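Local atomic coordinates of putative O-methyltransferase (Klebsiella pneumoniae subsp. pneumoniae, PDB entry 3TFW), a protein that probably transfers methyl groups from S-adenosylmethionine to oxygen atoms of its substrates, as other O-methyltransferases do. Residues 57-62 and 137-142; 126-131 and 150-155; 195-200 and 218-223. All blocks are in the same frame, centred on the assembly; numbering follows the deposited sequence.

Contact 1: residues 57-62 and 137-142; sequences LLVRLT and FDLIFI
Leu139 lays its outer methyl group against Val59, CD2 of the leucine standing 3.7 Å from CG2 of the valine, while its CB lies beside the hydroxyl of Thr62. The leucine points toward the helix. With CG anti to the backbone N (chi1 171°), and with CD2 in turn anti to CA, that methyl is carried as far from the strand as the side chain allows. It meets the valine at about a right angle, so the touch is confined to the two methyl groups. Leu58, one residue earlier on the helix, adds a looser flank, its CB 4.7 Å from Leu139 CD1. Branched aliphatic residues suit this interface, since they fill a buried layer and leave no polar group there in need of a partner.

Thr62, in the last turn, is the polar member of the interface. Its OG1 lies within hydrogen-bonding distance of two carbonyls of its own helix, Leu58 O at 2.9 Å and Val59 O at 3.2 Å. The first torsion (chi1 53°) sets OG1 to the helix and CG2 to the strand, 4.0 Å from the carbonyl O of Asp138. No hydrogen bond joins the segments; dispersion and the exclusion of water hold them together.

Asp138 directs its carboxylate elsewhere, to a salt bridge with Arg161 and to the backbone nitrogens of Lys65 and Arg66, which ties this end of the segment to the loop after the helix and to the first residue of strand 66-70. Helix 49-62 thus packs on one face of the central sheet of a Rossmann-like methyltransferase fold, where Leu139 also touches Leu165 and Ile167 of strand 165-169 and Val59 touches Ile67 of strand 66-70. Beyond the helix lies the second subunit, whose Trp223 receives Arg60 in a cation-pi contact.

Contact 2: residues 126-131 and 150-155; sequences QSLESL and PHYLRW
Along 150-155, Tyr152 is the first to meet residues 126-131, and it does so with the edge of its ring: Leu128 CD1 lies near the ring plane, 3.8 Å from Tyr152 CD1. The ring therefore serves as an apolar flank, while its hydroxyl is hydrogen-bonded to Asp145. Two residues on, Arg154 stays at the surface and folds back along its own helix. Both terminal nitrogens donate hydrogen bonds to His151 ND1, NH2 from 3.1 Å, and this ring nitrogen lies in the guanidinium plane. Glu129 OE2 is 6.5 Å from Arg154 NH2, not in contact, and can add at most a weak attraction to the arginine.

Trp155 then supplies the broad surface of the contact. Leu128 CB sits over its five-membered ring, 3.9 Å from the centroid and only 13° off the normal, a clear CH-pi contact. Over the same face, the six-membered ring receives the backbone at the end of the other helix, with Leu128 O 3.7 Å from Trp155 CZ3. Farther out, Glu129 CG approaches CZ2 at 3.6 Å, so the aliphatic part of an exposed glutamate shields the rim of the indole while its carboxylate remains at the surface. A large flat residue suits this half-buried place, where one face meets both a leucine side chain and backbone atoms.

Helices 124-129 and 149-158 flank strand 139-142 in sequence and lie side by side on the sheet. Beneath them, Leu128 rests on Leu68, Ile70 and Leu94 of strands 66-70 and 90-95, and Leu153 turns to helix 185-199.

Contact 3: residues 195-200 and 218-223; sequences EMMGAE and GFTLAW
The last turn of helix 185-199 passes over strand 217-224 with Met197 and Ala222 nearest, their CA atoms 8.1 Å apart, a spacing bridged by side chains; no hydrogen bond crosses it. Met197 does so alone from the helix side. It is present as selenomethionine, and its chain runs straight out, with CG anti to the backbone N (chi1 179°) and the next bond extended as well. The extended chain brings SE to the strand, and the bend at the final bond (chi3 -59°) lays the methyl group CE alongside the hydroxyl of Thr220, 4.0 Å from its OG1.

The SE atom rests between two residues that both point toward the helix. On one hand it lies 3.9 Å from Thr220 CB and equally near OG1 of that threonine; on the other it is 4.1 Å from Ala222 CB. These are van der Waals contacts. A long unbranched side chain of the methionine type can cross the gap and adapt its end to what it finds, and the small Ala222 lets that end come close to the strand. Threonine, branched at CB, is well suited to an extended strand and presents a compact surface to the tip of the methionine.

Between these two, Leu221 faces away, toward the other side of the sheet, where it packs on Leu165 and Ile167 of strand 165-169 and on Phe54 of the second subunit. The strand runs antiparallel to both its neighbours in the sheet, strands 165-169 and 203-211. On the helix face, Met197 also touches Ala205 of strand 203-211, Leu153 of helix 149-158 and Leu23 of the second subunit, so that the turn lies wedged among sheet, neighbouring helix and dimer partner.

Overall arrangement
Contacts 1 and 3 are buried joints of a helix with the same sheet, one through strand 139-142 and one through strand 217-224, and both border the second subunit. They lie on opposite faces; Leu221, on the far side of its strand from Met197, reaches Leu58 of contact 1, their CD1 atoms 4.1 Å apart. Contact 2 joins two helices, lies partly at the surface, and is untouched by the other subunit. Its chemistry differs accordingly: aromatic faces and edges and a surface arginine-histidine pair, against the aliphatic and selenium packing of the others. Leu153 links contact 2 to contact 3 through Met197, and Ile142 links contact 1 to contact 2 through Tyr152.

Contact 1: residues 57-62 and 137-142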
loop_
_atom_site.group_PDB
_atom_site.type_symbol
_atom_site.label_atom_id
_atom_site.label_comp_id
_atom_site.label_asym_id
_atom_site.label_seq_id
_atom_site.Cartn_x
_atom_site.Cartn_y
_atom_site.Cartn_z
ATOM N N LEU A 57 -2.267 0.984 -9.195
ATOM C CA LEU A 57 -1.868 2.309 -8.686
ATOM C C LEU A 57 -0.361 2.421 -8.470
ATOM O O LEU A 57 0.216 3.460 -8.730
ATOM C CB LEU A 57 -2.657 2.716 -7.429
ATOM C CG LEU A 57 -4.164 2.928 -7.661
ATOM C CD1 LEU A 57 -4.825 3.596 -6.468
ATOM C CD2 LEU A 57 -4.431 3.731 -8.932
ATOM N N LEU A 58 0.272 1.330 -8.050
ATOM C CA LEU A 58 1.736 1.288 -7.956
ATOM C C LEU A 58 2.432 1.507 -9.305
ATOM O O LEU A 58 3.473 2.174 -9.375
ATOM C CB LEU A 58 2.203 -0.017 -7.305
ATOM C CG LEU A 58 1.746 -0.192 -5.856
ATOM C CD1 LEU A 58 2.314 -1.474 -5.292
ATOM C CD2 LEU A 58 2.172 1.006 -4.995
ATOM N N VAL A 59 1.855 0.975 -10.378
ATOM C CA VAL A 59 2.372 1.249 -11.724
ATOM C C VAL A 59 2.287 2.750 -12.036
ATOM O O VAL A 59 3.255 3.347 -12.503
ATOM C CB VAL A 59 1.642 0.415 -12.815
ATOM C CG1 VAL A 59 2.202 0.722 -14.195
ATOM C CG2 VAL A 59 1.776 -1.079 -12.515
ATOM N N ARG A 60 1.138 3.356 -11.755
ATOM C CA ARG A 60 0.975 4.798 -11.958
ATOM C C ARG A 60 1.940 5.629 -11.121
ATOM O O ARG A 60 2.494 6.611 -11.617
ATOM C CB ARG A 60 -0.458 5.240 -11.664
ATOM C CG ARG A 60 -1.469 4.669 -12.615
ATOM C CD ARG A 60 -2.790 5.371 -12.453
ATOM N NE ARG A 60 -3.827 4.621 -13.143
ATOM C CZ ARG A 60 -5.091 5.005 -13.251
ATOM N NH1 ARG A 60 -5.493 6.147 -12.712
ATOM N NH2 ARG A 60 -5.953 4.238 -13.905
ATOM N N LEU A 61 2.131 5.232 -9.862
ATOM C CA LEU A 61 3.004 5.972 -8.939
ATOM C C LEU A 61 4.475 5.899 -9.340
ATOM O O LEU A 61 5.214 6.879 -9.195
ATOM C CB LEU A 61 2.836 5.471 -7.502
ATOM C CG LEU A 61 1.541 5.841 -6.764
ATOM C CD1 LEU A 61 1.398 4.973 -5.533
ATOM C CD2 LEU A 61 1.539 7.324 -6.381
ATOM N N THR A 62 4.900 4.741 -9.832
ATOM C CA THR A 62 6.266 4.588 -10.296
ATOM C C THR A 62 6.459 5.130 -11.708
ATOM O O THR A 62 7.592 5.224 -12.173
ATOM C CB THR A 62 6.767 3.114 -10.254
ATOM O OG1 THR A 62 5.852 2.254 -10.960
ATOM C CG2 THR A 62 6.952 2.638 -8.817
ATOM N N PHE A 137 14.324 -2.604 -14.197
ATOM C CA PHE A 137 12.865 -2.527 -14.137
ATOM C C PHE A 137 12.437 -1.459 -13.125
ATOM O O PHE A 137 13.138 -1.204 -12.146
ATOM C CB PHE A 137 12.261 -3.872 -13.734
ATOM C CG PHE A 137 12.503 -4.965 -14.732
ATOM C CD1 PHE A 137 11.630 -5.156 -15.800
ATOM C CD2 PHE A 137 13.587 -5.818 -14.586
ATOM C CE1 PHE A 137 11.849 -6.184 -16.729
ATOM C CE2 PHE A 137 13.815 -6.838 -15.506
ATOM C CZ PHE A 137 12.947 -7.015 -16.578
ATOM N N ASP A 138 11.271 -0.863 -13.349
ATOM C CA ASP A 138 10.757 0.199 -12.474
ATOM C C ASP A 138 9.927 -0.355 -11.329
ATOM O O ASP A 138 9.810 0.259 -10.247
ATOM C CB ASP A 138 9.905 1.163 -13.291
ATOM C CG ASP A 138 10.672 1.782 -14.430
ATOM O OD1 ASP A 138 11.781 2.284 -14.174
ATOM O OD2 ASP A 138 10.184 1.735 -15.585
ATOM N N LEU A 139 9.320 -1.501 -11.593
ATOM C CA LEU A 139 8.482 -2.175 -10.624
ATOM C C LEU A 139 8.683 -3.677 -10.773
ATOM O O LEU A 139 8.694 -4.216 -11.897
ATOM C CB LEU A 139 7.007 -1.794 -10.846
ATOM C CG LEU A 139 6.010 -2.611 -10.014
ATOM C CD1 LEU A 139 6.129 -2.157 -8.588
ATOM C CD2 LEU A 139 4.591 -2.443 -10.504
ATOM N N ILE A 140 8.873 -4.352 -9.642
ATOM C CA ILE A 140 9.154 -5.780 -9.647
ATOM C C ILE A 140 8.205 -6.455 -8.663
ATOM O O ILE A 140 8.148 -6.081 -7.483
ATOM C CB ILE A 140 10.621 -6.100 -9.291
ATOM C CG1 ILE A 140 11.585 -5.417 -10.283
ATOM C CG2 ILE A 140 10.848 -7.624 -9.273
ATOM C CD1 ILE A 140 13.071 -5.493 -9.888
ATOM N N PHE A 141 7.449 -7.428 -9.161
ATOM C CA PHE A 141 6.464 -8.136 -8.351
ATOM C C PHE A 141 6.877 -9.587 -8.179
ATOM O O PHE A 141 7.035 -10.320 -9.157
ATOM C CB PHE A 141 5.080 -8.023 -9.007
ATOM C CG PHE A 141 3.973 -8.600 -8.191
ATOM C CD1 PHE A 141 3.455 -7.897 -7.108
ATOM C CD2 PHE A 141 3.450 -9.854 -8.489
ATOM C CE1 PHE A 141 2.420 -8.436 -6.344
ATOM C CE2 PHE A 141 2.413 -10.396 -7.720
ATOM C CZ PHE A 141 1.905 -9.684 -6.656
ATOM N N ILE A 142 7.060 -10.004 -6.928
ATOM C CA ILE A 142 7.522 -11.352 -6.642
ATOM C C ILE A 142 6.433 -12.181 -5.963
ATOM O O ILE A 142 6.015 -11.869 -4.845
ATOM C CB ILE A 142 8.809 -11.347 -5.783
ATOM C CG1 ILE A 142 9.890 -10.474 -6.447
ATOM C CG2 ILE A 142 9.322 -12.778 -5.557
ATOM C CD1 ILE A 142 11.129 -10.270 -5.593
#

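Contact 2: residues 126-131 and 150-155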
loop_
_atom_site.group_PDB
_atom_site.type_symbol
_atom_site.label_atom_id
_atom_site.label_comp_id
_atom_site.label_asym_id
_atom_site.label_seq_id
_atom_site.Cartn_x
_atom_site.Cartn_y
_atom_site.Cartn_z
ATOM N N GLN A 126 16.161 -19.667 -14.479
ATOM C CA GLN A 126 16.772 -19.806 -15.799
ATOM C C GLN A 126 16.514 -18.539 -16.617
ATOM O O GLN A 126 17.425 -18.009 -17.254
ATOM C CB GLN A 126 16.244 -21.046 -16.536
ATOM C CG GLN A 126 16.635 -21.127 -18.028
ATOM C CD GLN A 126 16.402 -22.503 -18.631
ATOM O OE1 GLN A 126 15.711 -23.344 -18.049
ATOM N NE2 GLN A 126 16.998 -22.747 -19.796
ATOM N N SER A 127 15.277 -18.054 -16.589
ATOM C CA SER A 127 14.929 -16.840 -17.331
ATOM C C SER A 127 15.676 -15.618 -16.806
ATOM O O SER A 127 16.188 -14.824 -17.600
ATOM C CB SER A 127 13.424 -16.610 -17.303
ATOM O OG SER A 127 12.773 -17.609 -18.060
ATOM N N LEU A 128 15.752 -15.481 -15.478
ATOM C CA LEU A 128 16.493 -14.375 -14.856
ATOM C C LEU A 128 17.982 -14.393 -15.195
ATOM O O LEU A 128 18.578 -13.336 -15.448
ATOM C CB LEU A 128 16.288 -14.361 -13.337
ATOM C CG LEU A 128 14.871 -13.972 -12.920
ATOM C CD1 LEU A 128 14.606 -14.344 -11.467
ATOM C CD2 LEU A 128 14.635 -12.486 -13.171
ATOM N N GLU A 129 18.565 -15.594 -15.211
ATOM C CA GLU A 129 19.979 -15.781 -15.579
ATOM C C GLU A 129 20.275 -15.404 -17.035
ATOM O O GLU A 129 21.422 -15.094 -17.372
ATOM C CB GLU A 129 20.415 -17.233 -15.331
ATOM C CG GLU A 129 20.516 -17.613 -13.863
ATOM C CD GLU A 129 20.462 -19.112 -13.633
ATOM O OE1 GLU A 129 20.392 -19.872 -14.620
ATOM O OE2 GLU A 129 20.500 -19.525 -12.456
ATOM N N SER A 130 19.244 -15.424 -17.881
ATOM C CA SER A 130 19.375 -15.166 -19.319
ATOM C C SER A 130 19.117 -13.715 -19.743
ATOM O O SER A 130 19.171 -13.409 -20.935
ATOM C CB SER A 130 18.437 -16.078 -20.122
ATOM O OG SER A 130 18.648 -17.443 -19.800
ATOM N N LEU A 131 18.836 -12.834 -18.784
ATOM C CA LEU A 131 18.493 -11.441 -19.098
ATOM C C LEU A 131 19.654 -10.629 -19.671
ATOM O O LEU A 131 19.439 -9.744 -20.497
ATOM C CB LEU A 131 17.912 -10.724 -17.872
ATOM C CG LEU A 131 16.517 -11.167 -17.418
ATOM C CD1 LEU A 131 16.123 -10.460 -16.122
ATOM C CD2 LEU A 131 15.491 -10.925 -18.506
ATOM N N PRO A 150 14.656 -15.746 -1.751
ATOM C CA PRO A 150 15.861 -14.929 -1.599
ATOM C C PRO A 150 16.644 -14.796 -2.907
ATOM O O PRO A 150 17.245 -13.750 -3.149
ATOM C CB PRO A 150 16.673 -15.664 -0.524
ATOM C CG PRO A 150 16.080 -17.026 -0.441
ATOM C CD PRO A 150 14.670 -16.931 -0.870
ATOM N N HIS A 151 16.610 -15.829 -3.749
ATOM C CA HIS A 151 17.245 -15.769 -5.072
ATOM C C HIS A 151 16.571 -14.746 -5.980
ATOM O O HIS A 151 17.237 -14.015 -6.721
ATOM C CB HIS A 151 17.234 -17.152 -5.744
ATOM C CG HIS A 151 17.990 -18.198 -4.985
ATOM N ND1 HIS A 151 19.360 -18.180 -4.860
ATOM C CD2 HIS A 151 17.565 -19.303 -4.327
ATOM C CE1 HIS A 151 19.749 -19.223 -4.148
ATOM N NE2 HIS A 151 18.679 -19.919 -3.809
ATOM N N TYR A 152 15.241 -14.710 -5.927
ATOM C CA TYR A 152 14.478 -13.729 -6.681
ATOM C C TYR A 152 14.821 -12.305 -6.249
ATOM O O TYR A 152 14.965 -11.420 -7.092
ATOM C CB TYR A 152 12.976 -14.001 -6.568
ATOM C CG TYR A 152 12.586 -15.341 -7.147
ATOM C CD1 TYR A 152 13.181 -15.809 -8.318
ATOM C CD2 TYR A 152 11.655 -16.159 -6.505
ATOM C CE1 TYR A 152 12.860 -17.048 -8.848
ATOM C CE2 TYR A 152 11.310 -17.409 -7.042
ATOM C CZ TYR A 152 11.924 -17.836 -8.209
ATOM O OH TYR A 152 11.599 -19.048 -8.757
ATOM N N LEU A 153 15.000 -12.096 -4.945
ATOM C CA LEU A 153 15.388 -10.775 -4.439
ATOM C C LEU A 153 16.763 -10.332 -4.955
ATOM O O LEU A 153 16.962 -9.163 -5.303
ATOM C CB LEU A 153 15.349 -10.733 -2.901
ATOM C CG LEU A 153 15.535 -9.357 -2.222
ATOM C CD1 LEU A 153 14.634 -8.251 -2.818
ATOM C CD2 LEU A 153 15.284 -9.472 -0.723
ATOM N N ARG A 154 17.709 -11.269 -4.994
ATOM C CA ARG A 154 19.048 -10.976 -5.515
ATOM C C ARG A 154 18.987 -10.505 -6.973
ATOM O O ARG A 154 19.576 -9.479 -7.317
ATOM C CB ARG A 154 19.973 -12.190 -5.361
ATOM C CG ARG A 154 21.355 -11.989 -5.988
ATOM C CD ARG A 154 22.280 -13.180 -5.731
ATOM N NE ARG A 154 21.903 -14.347 -6.518
ATOM C CZ ARG A 154 21.281 -15.403 -6.010
ATOM N NH1 ARG A 154 20.982 -15.437 -4.717
ATOM N NH2 ARG A 154 20.958 -16.424 -6.784
ATOM N N TRP A 155 18.254 -11.240 -7.808
ATOM C CA TRP A 155 18.043 -10.856 -9.212
ATOM C C TRP A 155 17.256 -9.548 -9.350
ATOM O O TRP A 155 17.555 -8.724 -10.226
ATOM C CB TRP A 155 17.360 -11.994 -9.983
ATOM C CG TRP A 155 18.311 -13.077 -10.337
ATOM C CD1 TRP A 155 18.334 -14.357 -9.843
ATOM C CD2 TRP A 155 19.402 -12.981 -11.255
ATOM N NE1 TRP A 155 19.372 -15.063 -10.409
ATOM C CE2 TRP A 155 20.046 -14.244 -11.277
ATOM C CE3 TRP A 155 19.896 -11.954 -12.069
ATOM C CZ2 TRP A 155 21.164 -14.507 -12.081
ATOM C CZ3 TRP A 155 21.011 -12.211 -12.872
ATOM C CH2 TRP A 155 21.632 -13.485 -12.872
#

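Contact 3: residues 195-200 and 218-223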
loop_
_atom_site.group_PDB
_atom_site.type_symbol
_atom_site.label_atom_id
_atom_site.label_comp_id
_atom_site.label_asym_id
_atom_site.label_seq_id
_atom_site.Cartn_x
_atom_site.Cartn_y
_atom_site.Cartn_z
ATOM N N GLU A 195 14.600 -11.321 5.974
ATOM C CA GLU A 195 15.852 -11.011 6.661
ATOM C C GLU A 195 16.912 -10.397 5.736
ATOM O O GLU A 195 17.587 -9.447 6.119
ATOM C CB GLU A 195 16.374 -12.245 7.397
ATOM C CG GLU A 195 15.582 -12.491 8.693
ATOM C CD GLU A 195 15.703 -13.904 9.237
ATOM O OE1 GLU A 195 16.554 -14.683 8.743
ATOM O OE2 GLU A 195 14.927 -14.232 10.163
HETATM N N MSE A 196 17.031 -10.937 4.522
HETATM C CA MSE A 196 17.909 -10.392 3.488
HETATM C C MSE A 196 17.507 -8.947 3.190
HETATM O O MSE A 196 18.359 -8.057 3.106
HETATM C CB MSE A 196 17.794 -11.252 2.220
HETATM C CG MSE A 196 18.689 -10.847 1.067
HETATM SE SE MSE A 196 18.367 -11.919 -0.564
HETATM C CE MSE A 196 19.239 -10.727 -1.829
HETATM N N MSE A 197 16.207 -8.730 3.038
HETATM C CA MSE A 197 15.663 -7.411 2.740
HETATM C C MSE A 197 15.990 -6.404 3.847
HETATM O O MSE A 197 16.437 -5.290 3.575
HETATM C CB MSE A 197 14.154 -7.514 2.534
HETATM C CG MSE A 197 13.427 -6.205 2.236
HETATM SE SE MSE A 197 11.571 -6.579 1.676
HETATM C CE MSE A 197 12.042 -7.672 0.142
ATOM N N GLY A 198 15.782 -6.815 5.095
ATOM C CA GLY A 198 16.052 -5.949 6.244
ATOM C C GLY A 198 17.512 -5.569 6.426
ATOM O O GLY A 198 17.814 -4.494 6.960
ATOM N N ALA A 199 18.414 -6.436 5.965
ATOM C CA ALA A 199 19.858 -6.239 6.134
ATOM C C ALA A 199 20.517 -5.556 4.937
ATOM O O ALA A 199 21.716 -5.266 4.960
ATOM C CB ALA A 199 20.526 -7.561 6.413
ATOM N N GLU A 200 19.726 -5.301 3.892
ATOM C CA GLU A 200 20.207 -4.673 2.661
ATOM C C GLU A 200 20.075 -3.145 2.714
ATOM O O GLU A 200 18.963 -2.620 2.652
ATOM C CB GLU A 200 19.437 -5.236 1.453
ATOM C CG GLU A 200 19.807 -4.619 0.108
ATOM C CD GLU A 200 21.286 -4.756 -0.191
ATOM O OE1 GLU A 200 21.750 -5.898 -0.396
ATOM O OE2 GLU A 200 21.978 -3.717 -0.214
ATOM N N GLY A 218 -0.254 -11.169 3.748
ATOM C CA GLY A 218 0.506 -9.930 3.814
ATOM C C GLY A 218 1.525 -9.825 2.704
ATOM O O GLY A 218 1.788 -10.804 1.995
ATOM N N PHE A 219 2.107 -8.635 2.576
ATOM C CA PHE A 219 3.058 -8.359 1.510
ATOM C C PHE A 219 4.169 -7.411 1.975
ATOM O O PHE A 219 3.985 -6.635 2.909
ATOM C CB PHE A 219 2.336 -7.802 0.274
ATOM C CG PHE A 219 1.767 -6.408 0.454
ATOM C CD1 PHE A 219 2.499 -5.283 0.069
ATOM C CD2 PHE A 219 0.487 -6.220 0.974
ATOM C CE1 PHE A 219 1.975 -3.992 0.229
ATOM C CE2 PHE A 219 -0.046 -4.930 1.135
ATOM C CZ PHE A 219 0.687 -3.823 0.766
ATOM N N THR A 220 5.318 -7.491 1.318
ATOM C CA THR A 220 6.389 -6.525 1.545
ATOM C C THR A 220 6.429 -5.503 0.424
ATOM O O THR A 220 6.009 -5.775 -0.706
ATOM C CB THR A 220 7.757 -7.216 1.666
ATOM O OG1 THR A 220 8.062 -7.911 0.448
ATOM C CG2 THR A 220 7.744 -8.203 2.810
ATOM N N LEU A 221 6.941 -4.322 0.752
ATOM C CA LEU A 221 7.105 -3.249 -0.203
ATOM C C LEU A 221 8.463 -2.644 0.100
ATOM O O LEU A 221 8.722 -2.276 1.252
ATOM C CB LEU A 221 5.999 -2.230 0.012
ATOM C CG LEU A 221 5.571 -1.262 -1.089
ATOM C CD1 LEU A 221 5.161 -1.983 -2.356
ATOM C CD2 LEU A 221 4.381 -0.450 -0.563
ATOM N N ALA A 222 9.338 -2.573 -0.909
ATOM C CA ALA A 222 10.707 -2.080 -0.701
ATOM C C ALA A 222 11.063 -1.089 -1.803
ATOM O O ALA A 222 10.792 -1.345 -2.981
ATOM C CB ALA A 222 11.713 -3.246 -0.678
ATOM N N TRP A 223 11.632 0.042 -1.399
ATOM C CA TRP A 223 12.105 1.085 -2.306
ATOM C C TRP A 223 13.615 0.905 -2.428
ATOM O O TRP A 223 14.299 0.723 -1.421
ATOM C CB TRP A 223 11.751 2.464 -1.712
ATOM C CG TRP A 223 12.431 3.672 -2.327
ATOM C CD1 TRP A 223 13.717 4.099 -2.106
ATOM C CD2 TRP A 223 11.847 4.619 -3.233
ATOM N NE1 TRP A 223 13.969 5.242 -2.822
ATOM C CE2 TRP A 223 12.840 5.586 -3.521
ATOM C CE3 TRP A 223 10.585 4.742 -3.832
ATOM C CZ2 TRP A 223 12.610 6.662 -4.377
ATOM C CZ3 TRP A 223 10.357 5.812 -4.687
ATOM C CH2 TRP A 223 11.367 6.755 -4.955
#